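Long-range contact in peptidyl tryptophan dihydroxylase (Pseudomonas putida, PDB 7CTQ), which probably uses FAD to dihydroxylate a peptide-bound tryptophan, a step essential for biogenesis of the tryptophylquinone cofactor of quinohemoprotein amine dehydrogenase: residues E5-A13 with L133-R142. Sequence-based numbering, arbitrary orientation.
With FAD (flavin-adenine dinucleotide), chain C.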
# COMPACT_ATOMS: atom_id res chain seq x y z
N GLU A 5 21.85 -22.93 -0.04
CA GLU A 5 20.75 -22.04 -0.40
C GLU A 5 20.15 -21.38 0.84
O GLU A 5 19.92 -22.05 1.85
CB GLU A 5 19.65 -22.80 -1.14
CG GLU A 5 19.97 -23.09 -2.60
CD GLU A 5 19.12 -24.21 -3.16
OE1 GLU A 5 19.60 -25.36 -3.21
OE2 GLU A 5 17.96 -23.94 -3.54
N PRO A 6 19.86 -20.08 0.76
CA PRO A 6 19.38 -19.35 1.94
C PRO A 6 17.95 -19.74 2.30
O PRO A 6 17.12 -19.98 1.43
CB PRO A 6 19.47 -17.89 1.51
CG PRO A 6 19.29 -17.94 0.02
CD PRO A 6 19.94 -19.22 -0.44
N ARG A 7 17.69 -19.78 3.60
CA ARG A 7 16.35 -20.06 4.13
C ARG A 7 15.58 -18.74 4.23
O ARG A 7 15.85 -17.94 5.13
CB ARG A 7 16.45 -20.73 5.49
CG ARG A 7 16.44 -22.25 5.45
CD ARG A 7 15.88 -22.85 6.73
NE ARG A 7 14.53 -22.37 7.04
CZ ARG A 7 13.44 -23.13 6.98
NH1 ARG A 7 13.53 -24.41 6.63
NH2 ARG A 7 12.25 -22.62 7.28
N ILE A 8 14.63 -18.53 3.33
CA ILE A 8 13.82 -17.31 3.34
C ILE A 8 12.46 -17.63 3.92
O ILE A 8 11.72 -18.46 3.38
CB ILE A 8 13.67 -16.71 1.93
CG1 ILE A 8 15.03 -16.37 1.32
CG2 ILE A 8 12.77 -15.48 2.00
CD1 ILE A 8 14.99 -16.13 -0.17
N VAL A 9 12.10 -16.95 5.01
CA VAL A 9 10.79 -17.11 5.63
C VAL A 9 10.07 -15.77 5.59
O VAL A 9 10.62 -14.74 6.01
CB VAL A 9 10.89 -17.62 7.07
CG1 VAL A 9 9.50 -17.81 7.65
CG2 VAL A 9 11.71 -18.92 7.13
N VAL A 10 8.83 -15.79 5.10
CA VAL A 10 7.94 -14.63 5.06
C VAL A 10 6.90 -14.79 6.17
O VAL A 10 6.23 -15.83 6.25
CB VAL A 10 7.25 -14.51 3.69
CG1 VAL A 10 6.20 -13.38 3.70
CG2 VAL A 10 8.28 -14.32 2.56
N LEU A 11 6.74 -13.76 7.00
CA LEU A 11 5.72 -13.73 8.05
C LEU A 11 4.51 -12.95 7.56
O LEU A 11 4.61 -11.74 7.33
CB LEU A 11 6.25 -13.11 9.33
CG LEU A 11 7.67 -13.49 9.74
CD1 LEU A 11 8.06 -12.80 11.04
CD2 LEU A 11 7.79 -15.00 9.87
N GLY A 12 3.38 -13.63 7.43
CA GLY A 12 2.15 -12.99 7.01
C GLY A 12 1.81 -13.26 5.55
O GLY A 12 2.67 -13.14 4.67
N ALA A 13 0.55 -13.62 5.29
CA ALA A 13 0.15 -14.02 3.95
C ALA A 13 -0.98 -13.15 3.44
O ALA A 13 -1.95 -13.65 2.87
CB ALA A 13 -0.26 -15.50 3.92
N LEU A 133 11.04 -22.02 13.62
CA LEU A 133 11.52 -22.04 12.25
C LEU A 133 12.71 -21.10 12.11
O LEU A 133 12.63 -19.93 12.50
CB LEU A 133 10.40 -21.66 11.27
CG LEU A 133 9.10 -22.44 11.47
CD1 LEU A 133 7.88 -21.68 10.97
CD2 LEU A 133 9.19 -23.82 10.82
N GLN A 134 13.80 -21.62 11.56
CA GLN A 134 15.02 -20.85 11.39
C GLN A 134 14.99 -20.16 10.03
O GLN A 134 14.65 -20.78 9.02
CB GLN A 134 16.26 -21.74 11.51
CG GLN A 134 17.59 -20.97 11.48
CD GLN A 134 18.29 -21.00 10.12
OE1 GLN A 134 17.73 -21.46 9.13
NE2 GLN A 134 19.51 -20.48 10.08
N ALA A 135 15.34 -18.87 10.01
CA ALA A 135 15.39 -18.09 8.78
C ALA A 135 16.75 -17.44 8.64
O ALA A 135 17.24 -16.81 9.59
CB ALA A 135 14.29 -17.02 8.75
N ASP A 136 17.37 -17.61 7.47
CA ASP A 136 18.52 -16.80 7.11
C ASP A 136 18.10 -15.40 6.67
O ASP A 136 18.88 -14.45 6.83
CB ASP A 136 19.33 -17.47 6.00
CG ASP A 136 20.03 -18.72 6.47
OD1 ASP A 136 20.87 -18.63 7.40
OD2 ASP A 136 19.73 -19.81 5.92
N PHE A 137 16.90 -15.28 6.11
CA PHE A 137 16.32 -14.00 5.70
C PHE A 137 14.84 -13.96 6.05
O PHE A 137 14.09 -14.89 5.73
CB PHE A 137 16.49 -13.74 4.19
CG PHE A 137 16.28 -12.30 3.82
CD1 PHE A 137 15.00 -11.77 3.71
CD2 PHE A 137 17.37 -11.46 3.62
CE1 PHE A 137 14.81 -10.43 3.38
CE2 PHE A 137 17.19 -10.11 3.29
CZ PHE A 137 15.91 -9.60 3.17
N LEU A 138 14.42 -12.86 6.66
CA LEU A 138 13.05 -12.68 7.12
C LEU A 138 12.35 -11.57 6.34
O LEU A 138 12.85 -10.44 6.28
CB LEU A 138 13.04 -12.36 8.61
CG LEU A 138 11.66 -12.28 9.27
CD1 LEU A 138 11.19 -13.69 9.51
CD2 LEU A 138 11.73 -11.50 10.57
N VAL A 139 11.19 -11.88 5.75
CA VAL A 139 10.30 -10.86 5.20
C VAL A 139 9.19 -10.61 6.22
O VAL A 139 8.40 -11.50 6.51
CB VAL A 139 9.71 -11.28 3.85
CG1 VAL A 139 8.82 -10.18 3.29
CG2 VAL A 139 10.81 -11.67 2.86
N GLU A 140 9.12 -9.38 6.74
CA GLU A 140 8.07 -8.98 7.67
C GLU A 140 6.90 -8.42 6.87
O GLU A 140 7.01 -7.35 6.26
CB GLU A 140 8.59 -7.95 8.67
CG GLU A 140 7.49 -7.32 9.48
CD GLU A 140 6.79 -8.35 10.33
OE1 GLU A 140 7.42 -8.79 11.31
OE2 GLU A 140 5.65 -8.72 10.01
N ALA A 141 5.79 -9.15 6.88
CA ALA A 141 4.65 -8.81 6.05
C ALA A 141 3.36 -9.02 6.82
O ALA A 141 2.34 -9.41 6.25
CB ALA A 141 4.65 -9.64 4.76
N ARG A 142 3.38 -8.77 8.12
CA ARG A 142 2.19 -8.97 8.93
C ARG A 142 1.30 -7.74 8.99
O ARG A 142 0.49 -7.62 9.92
CB ARG A 142 2.56 -9.41 10.35
CG ARG A 142 3.28 -10.75 10.39
CD ARG A 142 3.56 -11.13 11.82
NE ARG A 142 4.97 -10.94 12.14
CZ ARG A 142 5.41 -10.51 13.31
NH1 ARG A 142 4.54 -10.25 14.28
NH2 ARG A 142 6.71 -10.35 13.52
PA FAD C . -2.48 -7.76 5.61
O1A FAD C . -3.41 -7.84 4.46
O2A FAD C . -3.12 -7.17 6.86
O5B FAD C . -1.83 -9.17 5.82
C5B FAD C . -1.21 -9.52 7.07
C4B FAD C . -1.39 -11.01 7.23
O4B FAD C . -0.59 -11.47 8.34
C3B FAD C . -2.82 -11.48 7.51
O3B FAD C . -3.09 -12.69 6.82
C2B FAD C . -2.84 -11.64 9.03
O2B FAD C . -3.76 -12.64 9.48
C1B FAD C . -1.41 -12.12 9.28
N9A FAD C . -0.87 -11.91 10.62
C8A FAD C . -1.03 -10.84 11.46
N7A FAD C . -0.40 -10.94 12.60
C5A FAD C . 0.20 -12.19 12.52
C6A FAD C . 1.01 -12.91 13.41
N6A FAD C . 1.37 -12.47 14.62
N1A FAD C . 1.46 -14.13 13.02
C2A FAD C . 1.11 -14.59 11.81
N3A FAD C . 0.35 -13.98 10.89
C4A FAD C . -0.07 -12.78 11.30
N1 FAD C . -7.67 -1.64 1.04
C2 FAD C . -8.42 -1.70 -0.11
O2 FAD C . -7.93 -2.04 -1.18
N3 FAD C . -9.76 -1.38 -0.07
C4 FAD C . -10.47 -0.99 1.05
O4 FAD C . -11.67 -0.75 0.97
C4X FAD C . -9.67 -0.94 2.26
N5 FAD C . -10.27 -0.57 3.37
C5X FAD C . -9.50 -0.52 4.53
C6 FAD C . -10.12 -0.12 5.72
C7 FAD C . -9.39 -0.03 6.90
C7M FAD C . -10.09 0.39 8.17
C8 FAD C . -8.02 -0.34 6.90
C8M FAD C . -7.21 -0.26 8.17
C9 FAD C . -7.41 -0.74 5.72
C9A FAD C . -8.14 -0.82 4.53
N10 FAD C . -7.54 -1.23 3.32
C10 FAD C . -8.28 -1.28 2.16
C1' FAD C . -6.11 -1.51 3.26
C2' FAD C . -5.76 -2.99 3.17
O2' FAD C . -6.44 -3.74 4.18
C3' FAD C . -4.25 -3.14 3.34
O3' FAD C . -3.63 -2.18 2.49
C4' FAD C . -3.68 -4.51 3.00
O4' FAD C . -4.51 -5.56 3.51
C5' FAD C . -2.27 -4.65 3.53
O5' FAD C . -1.71 -5.87 3.02
P FAD C . -0.61 -6.63 3.81
O1P FAD C . 0.58 -5.67 3.96
O2P FAD C . -0.33 -7.95 3.18
O3P FAD C . -1.25 -6.83 5.24
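L11 and L138 meet at about a right angle in the tight half of this parallel strand pair, 8-11 beside 137-140, with L138 CD1 3.5 Å from L11 CG. L11 CG stands beside its own backbone N (chi1 -41°), which brings L11 CD1 to 3.7 Å from R142 NH2. On the opposite face, V10 and V139 lie side by side, V10 CG2 3.6 Å from V139 CB. Backbone bonds alternate across the pair, V9 N to F137 O, V139 N to V9 O, and L11 N to V139 O at 2.8 Å and nearly straight (174°). At the FAD end, R142 runs alongside L11, its NH2 in a salt bridge to E140 OE1 (2.8 Å) while E140 OE2 accepts the R142 backbone N-H; R142 CD lies 3.5 Å from adenine C6A of FAD. With R142 cut back to an alanine, the buried E140 carboxylate would probably lose its charged mate, and the adenine and L11 the side chain packed against them. G12, in the probable GxGxxG turn, brings CA to 3.4 Å from FAD O4B. The far end is looser and more open: the backbone N-H of exposed R7 is donated to D136 OD2 (3.1 Å from R7 N). In this Rossmann-type sheet, strand 8-11 lies between 31-35 and 137-140; I125 of strand 123-127 packs on V9, L11 and L138, while helix 285-294 covers I8, F137 and V139.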